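Local coordinates for malonate decarboxylase subunit alpha (Acinetobacter baumannii ATCC 17978, PDB 6MPR), which probably acts as the acyl-carrier-protein transferase subunit of malonate decarboxylase, exchanging acetyl for malonyl on the carrier thioester before decarboxylation, at residues A162-D167 with G175-D180; G170-G175 with V197-L202; I481-K486 with E528-R533; I497-G502 with G522-P527. One frame throughout, in Å; residues are numbered along the deposited sequence.

Contact 1 (A162-D167 with G175-D180)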
loop_
_atom_site.group_PDB
_atom_site.type_symbol
_atom_site.label_atom_id
_atom_site.label_comp_id
_atom_site.label_asym_id
_atom_site.label_seq_id
_atom_site.Cartn_x
_atom_site.Cartn_y
_atom_site.Cartn_z
ATOM N N ALA A 162 -21.240 3.076 -5.991
ATOM C CA ALA A 162 -22.465 2.374 -5.623
ATOM C C ALA A 162 -22.436 1.898 -4.176
ATOM O O ALA A 162 -21.380 1.535 -3.646
ATOM C CB ALA A 162 -22.694 1.154 -6.526
ATOM N N GLY A 163 -23.627 1.849 -3.559
ATOM C CA GLY A 163 -23.781 1.300 -2.228
ATOM C C GLY A 163 -25.145 0.655 -2.052
ATOM O O GLY A 163 -26.000 0.698 -2.937
ATOM N N PHE A 164 -25.339 0.036 -0.884
ATOM C CA PHE A 164 -26.618 -0.604 -0.585
ATOM C C PHE A 164 -27.676 0.422 -0.213
ATOM O O PHE A 164 -28.815 0.354 -0.689
ATOM C CB PHE A 164 -26.462 -1.605 0.561
ATOM C CG PHE A 164 -25.839 -2.903 0.151
ATOM C CD1 PHE A 164 -26.578 -3.853 -0.542
ATOM C CD2 PHE A 164 -24.519 -3.189 0.476
ATOM C CE1 PHE A 164 -26.006 -5.061 -0.916
ATOM C CE2 PHE A 164 -23.942 -4.386 0.093
ATOM C CZ PHE A 164 -24.685 -5.328 -0.588
ATOM N N MET A 165 -27.325 1.368 0.655
ATOM C CA MET A 165 -28.336 2.230 1.252
ATOM C C MET A 165 -27.741 3.604 1.519
ATOM O O MET A 165 -26.553 3.729 1.829
ATOM C CB MET A 165 -28.870 1.593 2.548
ATOM C CG MET A 165 -30.022 2.308 3.188
ATOM S SD MET A 165 -30.557 1.436 4.683
ATOM C CE MET A 165 -31.806 0.343 3.995
ATOM N N ALA A 166 -28.562 4.634 1.350
ATOM C CA ALA A 166 -28.202 5.982 1.760
ATOM C C ALA A 166 -29.345 6.577 2.561
ATOM O O ALA A 166 -30.512 6.231 2.357
ATOM C CB ALA A 166 -27.896 6.898 0.572
ATOM N N ASP A 167 -28.998 7.475 3.476
ATOM C CA ASP A 167 -30.009 8.326 4.081
ATOM C C ASP A 167 -30.082 9.618 3.263
ATOM O O ASP A 167 -29.384 9.773 2.260
ATOM C CB ASP A 167 -29.701 8.566 5.557
ATOM C CG ASP A 167 -28.466 9.432 5.786
ATOM O OD1 ASP A 167 -27.921 10.033 4.835
ATOM O OD2 ASP A 167 -28.036 9.508 6.951
ATOM N N GLY A 175 -21.348 -1.983 3.186
ATOM C CA GLY A 175 -21.458 -3.327 3.721
ATOM C C GLY A 175 -20.422 -4.308 3.201
ATOM O O GLY A 175 -19.242 -3.971 3.015
ATOM N N PRO A 176 -20.848 -5.551 2.957
ATOM C CA PRO A 176 -19.906 -6.558 2.432
ATOM C C PRO A 176 -19.252 -6.148 1.127
ATOM O O PRO A 176 -18.142 -6.602 0.837
ATOM C CB PRO A 176 -20.780 -7.807 2.243
ATOM C CG PRO A 176 -21.927 -7.606 3.215
ATOM C CD PRO A 176 -22.179 -6.116 3.251
ATOM N N SER A 177 -19.883 -5.275 0.340
ATOM C CA SER A 177 -19.324 -4.877 -0.945
ATOM C C SER A 177 -18.681 -3.496 -0.899
ATOM O O SER A 177 -18.691 -2.771 -1.904
ATOM C CB SER A 177 -20.399 -4.948 -2.031
ATOM O OG SER A 177 -20.768 -6.289 -2.214
ATOM N N THR A 178 -18.132 -3.118 0.258
ATOM C CA THR A 178 -17.389 -1.870 0.380
ATOM C C THR A 178 -16.278 -1.785 -0.671
ATOM O O THR A 178 -16.159 -0.780 -1.382
ATOM C CB THR A 178 -16.836 -1.750 1.800
ATOM O OG1 THR A 178 -17.931 -1.593 2.731
ATOM C CG2 THR A 178 -15.917 -0.548 1.915
ATOM N N GLU A 179 -15.477 -2.852 -0.808
ATOM C CA GLU A 179 -14.478 -2.955 -1.874
ATOM C C GLU A 179 -13.601 -1.710 -2.002
ATOM O O GLU A 179 -12.951 -1.308 -1.023
ATOM C CB GLU A 179 -15.156 -3.258 -3.228
ATOM C CG GLU A 179 -15.703 -4.714 -3.319
ATOM C CD GLU A 179 -16.256 -5.065 -4.708
ATOM O OE1 GLU A 179 -15.468 -5.136 -5.686
ATOM O OE2 GLU A 179 -17.485 -5.266 -4.819
ATOM N N ASP A 180 -13.565 -1.112 -3.212
ATOM C CA ASP A 180 -12.706 0.035 -3.503
ATOM C C ASP A 180 -13.293 1.362 -3.049
ATOM O O ASP A 180 -12.570 2.363 -3.057
ATOM C CB ASP A 180 -12.424 0.211 -5.015
ATOM C CG ASP A 180 -12.202 -1.104 -5.775
ATOM O OD1 ASP A 180 -12.860 -2.119 -5.494
ATOM O OD2 ASP A 180 -11.397 -1.085 -6.731
#

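Contact 2 (G170-G175 with V197-L202)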
loop_
_atom_site.group_PDB
_atom_site.type_symbol
_atom_site.label_atom_id
_atom_site.label_comp_id
_atom_site.label_asym_id
_atom_site.label_seq_id
_atom_site.Cartn_x
_atom_site.Cartn_y
_atom_site.Cartn_z
ATOM N N GLY A 170 -26.786 11.718 2.662
ATOM C CA GLY A 170 -25.705 11.169 1.870
ATOM C C GLY A 170 -24.765 10.233 2.599
ATOM O O GLY A 170 -23.745 9.846 2.024
ATOM N N ASN A 171 -25.052 9.877 3.851
ATOM C CA ASN A 171 -24.350 8.760 4.480
ATOM C C ASN A 171 -24.632 7.474 3.705
ATOM O O ASN A 171 -25.778 7.197 3.354
ATOM C CB ASN A 171 -24.807 8.592 5.930
ATOM C CG ASN A 171 -24.389 9.744 6.821
ATOM O OD1 ASN A 171 -23.194 9.979 7.030
ATOM N ND2 ASN A 171 -25.373 10.443 7.390
ATOM N N ILE A 172 -23.590 6.671 3.450
ATOM C CA ILE A 172 -23.722 5.481 2.622
ATOM C C ILE A 172 -23.391 4.248 3.445
ATOM O O ILE A 172 -22.380 4.208 4.154
ATOM C CB ILE A 172 -22.813 5.517 1.369
ATOM C CG1 ILE A 172 -22.850 6.886 0.680
ATOM C CG2 ILE A 172 -23.260 4.433 0.393
ATOM C CD1 ILE A 172 -24.186 7.217 0.026
ATOM N N TYR A 173 -24.220 3.225 3.308
ATOM C CA TYR A 173 -23.892 1.876 3.755
ATOM C C TYR A 173 -23.458 1.065 2.539
ATOM O O TYR A 173 -24.242 0.898 1.597
ATOM C CB TYR A 173 -25.091 1.231 4.446
ATOM C CG TYR A 173 -24.893 -0.233 4.769
ATOM C CD1 TYR A 173 -23.871 -0.636 5.610
ATOM C CD2 TYR A 173 -25.713 -1.211 4.209
ATOM C CE1 TYR A 173 -23.671 -1.980 5.897
ATOM C CE2 TYR A 173 -25.529 -2.553 4.485
ATOM C CZ TYR A 173 -24.504 -2.930 5.337
ATOM O OH TYR A 173 -24.299 -4.262 5.618
ATOM N N THR A 174 -22.196 0.606 2.533
ATOM C CA THR A 174 -21.688 -0.252 1.465
ATOM C C THR A 174 -21.490 -1.711 1.886
ATOM O O THR A 174 -21.437 -2.590 1.015
ATOM C CB THR A 174 -20.356 0.300 0.921
ATOM O OG1 THR A 174 -19.429 0.516 1.996
ATOM C CG2 THR A 174 -20.568 1.624 0.218
ATOM N N GLY A 175 -21.348 -1.983 3.186
ATOM C CA GLY A 175 -21.458 -3.327 3.721
ATOM C C GLY A 175 -20.422 -4.308 3.201
ATOM O O GLY A 175 -19.242 -3.971 3.015
ATOM N N VAL A 197 -23.326 8.754 -5.626
ATOM C CA VAL A 197 -23.446 7.355 -5.213
ATOM C C VAL A 197 -24.848 6.857 -5.564
ATOM O O VAL A 197 -25.849 7.374 -5.052
ATOM C CB VAL A 197 -23.161 7.171 -3.712
ATOM C CG1 VAL A 197 -23.106 5.685 -3.349
ATOM C CG2 VAL A 197 -21.844 7.860 -3.330
ATOM N N GLN A 198 -24.926 5.835 -6.410
ATOM C CA GLN A 198 -26.194 5.135 -6.569
ATOM C C GLN A 198 -26.391 4.157 -5.410
ATOM O O GLN A 198 -25.440 3.507 -4.959
ATOM C CB GLN A 198 -26.247 4.403 -7.914
ATOM C CG GLN A 198 -25.231 3.251 -8.052
ATOM C CD GLN A 198 -25.622 2.295 -9.147
ATOM O OE1 GLN A 198 -25.328 2.526 -10.320
ATOM N NE2 GLN A 198 -26.299 1.207 -8.774
ATOM N N VAL A 199 -27.624 4.072 -4.903
ATOM C CA VAL A 199 -27.931 3.138 -3.822
ATOM C C VAL A 199 -29.136 2.286 -4.183
ATOM O O VAL A 199 -30.024 2.706 -4.934
ATOM C CB VAL A 199 -28.169 3.839 -2.460
ATOM C CG1 VAL A 199 -26.879 4.501 -1.975
ATOM C CG2 VAL A 199 -29.317 4.853 -2.542
ATOM N N ASN A 200 -29.171 1.077 -3.615
ATOM C CA ASN A 200 -30.311 0.190 -3.830
ATOM C C ASN A 200 -31.563 0.709 -3.140
ATOM O O ASN A 200 -32.670 0.535 -3.663
ATOM C CB ASN A 200 -30.008 -1.221 -3.327
ATOM C CG ASN A 200 -28.914 -1.896 -4.121
ATOM O OD1 ASN A 200 -28.463 -1.375 -5.145
ATOM N ND2 ASN A 200 -28.479 -3.054 -3.657
ATOM N N GLU A 201 -31.402 1.351 -1.980
ATOM C CA GLU A 201 -32.503 1.813 -1.141
ATOM C C GLU A 201 -32.174 3.169 -0.530
ATOM O O GLU A 201 -31.035 3.425 -0.134
ATOM C CB GLU A 201 -32.753 0.849 0.016
ATOM C CG GLU A 201 -33.535 -0.377 -0.287
ATOM C CD GLU A 201 -33.729 -1.173 0.982
ATOM O OE1 GLU A 201 -32.781 -1.877 1.384
ATOM O OE2 GLU A 201 -34.803 -1.043 1.605
ATOM N N LEU A 202 -33.195 4.011 -0.392
ATOM C CA LEU A 202 -33.083 5.279 0.316
ATOM C C LEU A 202 -33.888 5.218 1.610
ATOM O O LEU A 202 -35.054 4.806 1.593
ATOM C CB LEU A 202 -33.599 6.432 -0.552
ATOM C CG LEU A 202 -33.525 7.848 0.015
ATOM C CD1 LEU A 202 -32.088 8.331 0.051
ATOM C CD2 LEU A 202 -34.391 8.788 -0.820
#

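Contact 3 (I481-K486 with E528-R533)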
loop_
_atom_site.group_PDB
_atom_site.type_symbol
_atom_site.label_atom_id
_atom_site.label_comp_id
_atom_site.label_asym_id
_atom_site.label_seq_id
_atom_site.Cartn_x
_atom_site.Cartn_y
_atom_site.Cartn_z
ATOM N N ILE A 481 7.998 -28.947 -8.926
ATOM C CA ILE A 481 8.308 -27.596 -8.471
ATOM C C ILE A 481 9.747 -27.277 -8.847
ATOM O O ILE A 481 10.653 -28.072 -8.585
ATOM C CB ILE A 481 8.118 -27.431 -6.951
ATOM C CG1 ILE A 481 6.702 -27.810 -6.513
ATOM C CG2 ILE A 481 8.426 -25.991 -6.524
ATOM C CD1 ILE A 481 6.562 -27.901 -5.007
ATOM N N ALA A 482 9.958 -26.102 -9.432
ATOM C CA ALA A 482 11.291 -25.538 -9.584
ATOM C C ALA A 482 11.463 -24.480 -8.500
ATOM O O ALA A 482 10.677 -23.524 -8.433
ATOM C CB ALA A 482 11.487 -24.940 -10.983
ATOM N N TYR A 483 12.460 -24.667 -7.628
ATOM C CA TYR A 483 12.715 -23.707 -6.547
ATOM C C TYR A 483 13.607 -22.581 -7.068
ATOM O O TYR A 483 14.787 -22.469 -6.733
ATOM C CB TYR A 483 13.337 -24.397 -5.336
ATOM C CG TYR A 483 12.416 -25.366 -4.631
ATOM C CD1 TYR A 483 11.342 -24.909 -3.867
ATOM C CD2 TYR A 483 12.626 -26.739 -4.710
ATOM C CE1 TYR A 483 10.496 -25.792 -3.216
ATOM C CE2 TYR A 483 11.788 -27.633 -4.057
ATOM C CZ TYR A 483 10.720 -27.151 -3.319
ATOM O OH TYR A 483 9.890 -28.040 -2.675
ATOM N N LEU A 484 12.984 -21.709 -7.873
ATOM C CA LEU A 484 13.719 -20.673 -8.597
ATOM C C LEU A 484 14.448 -19.713 -7.662
ATOM O O LEU A 484 15.474 -19.142 -8.049
ATOM C CB LEU A 484 12.765 -19.896 -9.510
ATOM C CG LEU A 484 12.037 -20.637 -10.636
ATOM C CD1 LEU A 484 11.167 -19.647 -11.428
ATOM C CD2 LEU A 484 13.006 -21.396 -11.565
ATOM N N TYR A 485 13.948 -19.517 -6.434
ATOM C CA TYR A 485 14.630 -18.613 -5.512
ATOM C C TYR A 485 16.056 -19.053 -5.229
ATOM O O TYR A 485 16.868 -18.235 -4.782
ATOM C CB TYR A 485 13.862 -18.483 -4.191
ATOM C CG TYR A 485 13.992 -19.638 -3.220
ATOM C CD1 TYR A 485 13.110 -20.726 -3.264
ATOM C CD2 TYR A 485 14.955 -19.622 -2.220
ATOM C CE1 TYR A 485 13.222 -21.766 -2.380
ATOM C CE2 TYR A 485 15.068 -20.667 -1.318
ATOM C CZ TYR A 485 14.197 -21.731 -1.402
ATOM O OH TYR A 485 14.306 -22.766 -0.520
ATOM N N LYS A 486 16.371 -20.324 -5.471
ATOM C CA LYS A 486 17.692 -20.869 -5.203
ATOM C C LYS A 486 18.566 -20.953 -6.443
ATOM O O LYS A 486 19.734 -21.326 -6.320
ATOM C CB LYS A 486 17.577 -22.262 -4.573
ATOM C CG LYS A 486 17.565 -22.262 -3.062
ATOM C CD LYS A 486 17.412 -23.670 -2.521
ATOM C CE LYS A 486 16.197 -24.364 -3.115
ATOM N NZ LYS A 486 15.974 -25.702 -2.504
ATOM N N GLU A 528 7.391 -37.747 -6.869
ATOM C CA GLU A 528 8.028 -38.813 -6.094
ATOM C C GLU A 528 9.000 -38.264 -5.051
ATOM O O GLU A 528 9.133 -38.847 -3.966
ATOM C CB GLU A 528 8.750 -39.788 -7.026
ATOM C CG GLU A 528 9.446 -39.131 -8.201
ATOM C CD GLU A 528 8.690 -39.321 -9.510
ATOM O OE1 GLU A 528 9.136 -40.162 -10.321
ATOM O OE2 GLU A 528 7.649 -38.641 -9.720
ATOM N N ASP A 529 9.681 -37.151 -5.356
ATOM C CA ASP A 529 10.622 -36.540 -4.418
ATOM C C ASP A 529 9.937 -35.958 -3.193
ATOM O O ASP A 529 10.614 -35.665 -2.203
ATOM C CB ASP A 529 11.428 -35.430 -5.105
ATOM C CG ASP A 529 12.146 -35.905 -6.359
ATOM O OD1 ASP A 529 12.777 -36.976 -6.324
ATOM O OD2 ASP A 529 12.089 -35.200 -7.391
ATOM N N LEU A 530 8.622 -35.751 -3.241
ATOM C CA LEU A 530 7.871 -35.283 -2.087
ATOM C C LEU A 530 7.072 -36.400 -1.425
ATOM O O LEU A 530 6.244 -36.122 -0.552
ATOM C CB LEU A 530 6.938 -34.137 -2.495
ATOM C CG LEU A 530 7.578 -32.886 -3.106
ATOM C CD1 LEU A 530 6.518 -32.005 -3.740
ATOM C CD2 LEU A 530 8.374 -32.095 -2.064
ATOM N N GLY A 531 7.296 -37.648 -1.825
ATOM C CA GLY A 531 6.517 -38.753 -1.293
ATOM C C GLY A 531 5.109 -38.836 -1.838
ATOM O O GLY A 531 4.218 -39.364 -1.165
ATOM N N ILE A 532 4.878 -38.333 -3.047
ATOM C CA ILE A 532 3.536 -38.273 -3.614
ATOM C C ILE A 532 3.465 -39.219 -4.803
ATOM O O ILE A 532 4.236 -39.088 -5.760
ATOM C CB ILE A 532 3.157 -36.841 -4.013
ATOM C CG1 ILE A 532 3.103 -35.962 -2.771
ATOM C CG2 ILE A 532 1.809 -36.822 -4.723
ATOM C CD1 ILE A 532 3.028 -34.470 -3.071
ATOM N N ARG A 533 2.538 -40.172 -4.737
ATOM C CA ARG A 533 2.186 -40.998 -5.880
ATOM C C ARG A 533 1.066 -40.318 -6.654
ATOM O O ARG A 533 0.080 -39.867 -6.062
ATOM C CB ARG A 533 1.754 -42.397 -5.425
#

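Contact 4 (I497-G502 with G522-P527)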
loop_
_atom_site.group_PDB
_atom_site.type_symbol
_atom_site.label_atom_id
_atom_site.label_comp_id
_atom_site.label_asym_id
_atom_site.label_seq_id
_atom_site.Cartn_x
_atom_site.Cartn_y
_atom_site.Cartn_z
ATOM N N ILE A 497 13.241 -24.206 -14.938
ATOM C CA ILE A 497 11.965 -24.041 -15.621
ATOM C C ILE A 497 11.765 -25.170 -16.622
ATOM O O ILE A 497 10.727 -25.839 -16.636
ATOM C CB ILE A 497 11.896 -22.657 -16.290
ATOM C CG1 ILE A 497 11.927 -21.554 -15.220
ATOM C CG2 ILE A 497 10.663 -22.560 -17.171
ATOM C CD1 ILE A 497 12.026 -20.142 -15.789
ATOM N N ALA A 498 12.786 -25.437 -17.446
ATOM C CA ALA A 498 12.658 -26.467 -18.470
ATOM C C ALA A 498 12.334 -27.832 -17.872
ATOM O O ALA A 498 11.605 -28.618 -18.490
ATOM C CB ALA A 498 13.943 -26.539 -19.303
ATOM N N ALA A 499 12.839 -28.121 -16.661
ATOM C CA ALA A 499 12.633 -29.432 -16.044
ATOM C C ALA A 499 11.171 -29.702 -15.680
ATOM O O ALA A 499 10.765 -30.868 -15.589
ATOM C CB ALA A 499 13.497 -29.555 -14.788
ATOM N N VAL A 500 10.376 -28.666 -15.439
ATOM C CA VAL A 500 8.979 -28.846 -15.061
ATOM C C VAL A 500 8.033 -28.345 -16.153
ATOM O O VAL A 500 6.852 -28.171 -15.908
ATOM C CB VAL A 500 8.666 -28.182 -13.706
ATOM C CG1 VAL A 500 9.585 -28.728 -12.624
ATOM C CG2 VAL A 500 8.786 -26.657 -13.794
ATOM N N ALA A 501 8.520 -28.159 -17.376
ATOM C CA ALA A 501 7.696 -27.588 -18.429
ATOM C C ALA A 501 7.087 -28.628 -19.371
ATOM O O ALA A 501 6.499 -28.248 -20.386
ATOM C CB ALA A 501 8.504 -26.557 -19.219
ATOM N N GLY A 502 7.194 -29.919 -19.057
ATOM C CA GLY A 502 6.492 -30.923 -19.844
ATOM C C GLY A 502 6.974 -30.981 -21.285
ATOM O O GLY A 502 8.174 -30.900 -21.563
ATOM N N GLY A 522 18.087 -30.928 -4.969
ATOM C CA GLY A 522 16.903 -30.359 -4.354
ATOM C C GLY A 522 16.363 -29.109 -5.010
ATOM O O GLY A 522 15.445 -28.495 -4.460
ATOM N N LEU A 523 16.876 -28.733 -6.188
ATOM C CA LEU A 523 16.414 -27.532 -6.882
ATOM C C LEU A 523 15.130 -27.764 -7.674
ATOM O O LEU A 523 14.397 -26.804 -7.954
ATOM C CB LEU A 523 17.513 -27.030 -7.816
ATOM C CG LEU A 523 18.792 -26.528 -7.156
ATOM C CD1 LEU A 523 19.850 -26.281 -8.226
ATOM C CD2 LEU A 523 18.497 -25.256 -6.407
ATOM N N VAL A 524 14.861 -29.007 -8.055
ATOM C CA VAL A 524 13.617 -29.421 -8.682
ATOM C C VAL A 524 13.103 -30.621 -7.906
ATOM O O VAL A 524 13.889 -31.494 -7.529
ATOM C CB VAL A 524 13.829 -29.782 -10.169
ATOM C CG1 VAL A 524 12.594 -30.450 -10.750
ATOM C CG2 VAL A 524 14.201 -28.532 -10.963
ATOM N N VAL A 525 11.796 -30.672 -7.665
ATOM C CA VAL A 525 11.158 -31.843 -7.088
ATOM C C VAL A 525 10.034 -32.305 -8.004
ATOM O O VAL A 525 9.175 -31.513 -8.405
ATOM C CB VAL A 525 10.629 -31.591 -5.659
ATOM C CG1 VAL A 525 11.778 -31.430 -4.690
ATOM C CG2 VAL A 525 9.710 -30.383 -5.620
ATOM N N PHE A 526 10.065 -33.588 -8.354
ATOM C CA PHE A 526 8.955 -34.304 -8.958
ATOM C C PHE A 526 8.046 -34.831 -7.851
ATOM O O PHE A 526 8.443 -34.860 -6.685
ATOM C CB PHE A 526 9.486 -35.464 -9.801
ATOM C CG PHE A 526 10.156 -35.044 -11.093
ATOM C CD1 PHE A 526 10.210 -33.707 -11.479
ATOM C CD2 PHE A 526 10.702 -36.003 -11.949
ATOM C CE1 PHE A 526 10.820 -33.331 -12.676
ATOM C CE2 PHE A 526 11.310 -35.639 -13.146
ATOM C CZ PHE A 526 11.362 -34.295 -13.515
ATOM N N PRO A 527 6.812 -35.241 -8.172
ATOM C CA PRO A 527 5.941 -35.782 -7.111
ATOM C C PRO A 527 6.611 -36.852 -6.257
ATOM O O PRO A 527 6.453 -36.848 -5.028
ATOM C CB PRO A 527 4.751 -36.337 -7.901
ATOM C CG PRO A 527 4.691 -35.467 -9.113
ATOM C CD PRO A 527 6.105 -35.142 -9.466
#

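Contact 1 (A162-D167 with G175-D180)
The carbonyl oxygen of Gly-175 is gripped twice by one residue. Thr-178 OG1 donates to Gly-175 O at 2.7 Å, in the carbonyl plane on a lone pair, with a C=O to donor angle of 135°. The backbone N of Thr-178 adds a second bond to Gly-175 O at 3.1 Å, and Thr-174 OG1 is hydrogen-bonded to Thr-178 OG1. This pins a tight turn, entered by Gly-175 at positive phi (62°), and Phe-164 lies against that turn. Its ring swings there because CG sits beside the backbone N, chi1 -78°. Phe-164 CE2 touches Pro-176 CD at 4.0 Å, the two side chains crossing at about a right angle. Nearer the ring plane, the edge meets backbone amides: Phe-164 CD2 lies 4.3 Å from Gly-175 N, and Phe-164 CE2 lies 4.2 Å from Ser-177 N. The Gly-175 amide spends its hydrogen on Asp-213 OD2, while Lys-70 NZ ties Ser-177 O to Ala-162 O. At Phe-164 the chain bends from strand 158-163 of the large parallel sheet into strand 165-166. There Phe-164 and Met-165 together face Tyr-173 of the antiparallel neighbour strand: a classic beta bulge.

Contact 2 (G170-G175 with V197-L202)
Ile-172 and Val-197 meet end on, tip to tip, and their rotamers decide which methyls touch. In Ile-172 the CG1 branch lies beside the backbone N, chi1 -44°, and a chi2 of -68° folds CD1 back rather than extending it. Both ends of the side chain are thereby presented to the same partner: Ile-172 CD1 approaches Val-197 CG1 at 3.9 Å, and Ile-172 CG2 comes just as close, 3.9 Å from Val-197 CG1. Val-197 answers by placing CG1 opposite its own backbone N, chi1 -172°, while Val-197 CG2 brushes Ile-172 CD1 at 4.1 Å. Two residues on, Val-199 points to the same side of its strand and adds a looser touch, Val-199 CG1 lying 4.3 Å from Ile-172 CD1. Ala-166 and Val-222 pack against Ile-172 as well.

Strand 172-173 belongs to a small mixed sheet and strand 194-199 to the large parallel one, so the contact seals two sheets side chain to side chain. The backbone of Ile-172 is hydrogen-bonded to Asp-213 and Ile-214, that of Val-197 to Tyr-221. What joins the two segments is wholly aliphatic, held by methyl shape and burial, with no directional bond between them; their spacing must come from this packing and from the bonds each strand makes to its neighbours.

Contact 3 (I481-K486 with E528-R533)
Leu-530 reaches out of its loop and sets its two methyls against different partners. Leu-530 CD1 meets Ile-481 CD1 at 4.3 Å, and Leu-530 CD2 lies 4.4 Å from Tyr-483 OH. Both are light touches, but the side chains behind them are packed closely. Ile-481 CG2 sits over one face of the Tyr-483 ring, 3.9 Å above the plane and offset toward the rim, and Val-525 packs against all three side chains. The hydroxyl beside the leucine methyl has its polar partner elsewhere: Tyr-483 OH is hydrogen-bonded to Gly-256 O of helix 244-261, which also sends Lys-260 to the ring in a cation-pi contact and packs Ile-257 on Ile-481 and Met-252 on Leu-530.

Ile-481 lies on strand 480-482, which runs antiparallel to both of its neighbours, 474-477 and 524-525, at one end of a mixed sheet. Just after it, Tyr-483 is the centre of an inverse gamma turn, where the chain leaves the strand for a short 3-10 segment. With chi2 167°, Leu-530 CD1 is anti to CA and extends toward Ile-481, while CD2 branches off toward the Tyr-483 hydroxyl.

On the loose side, the 3-10 turn is closed by Gly-531 N bonding Glu-528 O at 3.1 Å, yet Glu-528 and Gly-531 are both exposed to solvent, and Glu-528 makes a long, weak ion pair with Arg-534. Asp-529 is better anchored, by a salt bridge to Arg-519, and the buried Ile-532 turns back to helix 244-261. Beyond CB the side chain of Arg-533 is not modelled.

Contact 4 (I497-G502 with G522-P527)
Val-524 faces the last turn of helix 490-499 with a methyl for each of two residues. The strand it belongs to, 524-525, is the outermost in this chain of the mixed sheet. It follows helix 512-520, which ends in a Schellman motif with Gly-522 at positive phi, so helix, cap and edge strand come in quick succession beside helix 490-499.

Val-500 and Val-524 lie flank to flank, their side chains pointing opposite ways as they pass. Val-524 holds CG1 opposite its backbone N, chi1 170°, which lays it alongside Val-500, where Val-524 CG1 and Val-500 CG1 are 3.9 Å apart. Its other branch points to the helix: Val-524 CG2 touches Ala-499 CB at 4.0 Å, and with a side chain of one methyl the helix can lie close, the CA atoms of Ala-499 and Val-524 being 7.4 Å apart. Leu-475 of strand 474-477 lies against Val-500, and Met-496 against Val-524, extending the apolar patch.

Phe-526 comes in differently. Its CB leaves the chain pointing neither at 497-502 nor away from it, but with CG beside the backbone N, chi1 -72°, the ring turns back toward Ala-499 and presents its edge. Thr-515 and Arg-519 of helix 512-520 also touch it. Val-500 O accepts a hydrogen bond from Thr-477 OG1, whereas Ala-499 O meets the aromatic rim: Ala-499 O lies near the ring plane, 3.8 Å from Phe-526 CE1 and 4.0 Å from Phe-526 CZ.

The four contacts form two pairs at opposite sides of the chain's centre. Contacts 1 and 2 lie 6 Å apart between centres, share Gly-175 and interleave along the chain; contact 2 bridges the parallel sheet and the small one, while contact 1 packs the bend between strands 158-163 and 165-166 on the loop after 172-173. Contacts 3 and 4, with centres 7 Å apart, come later in sequence: 497-502 and 522-527 both fall between 481-486 and 528-533, and adjacent strands 480-482 and 524-525 tie them together. Centres of the two pairs are about 44 to 52 Å apart, without touching, so the pairs belong to separate sheets of one chain, the later at the 524-525 end of the mixed sheet.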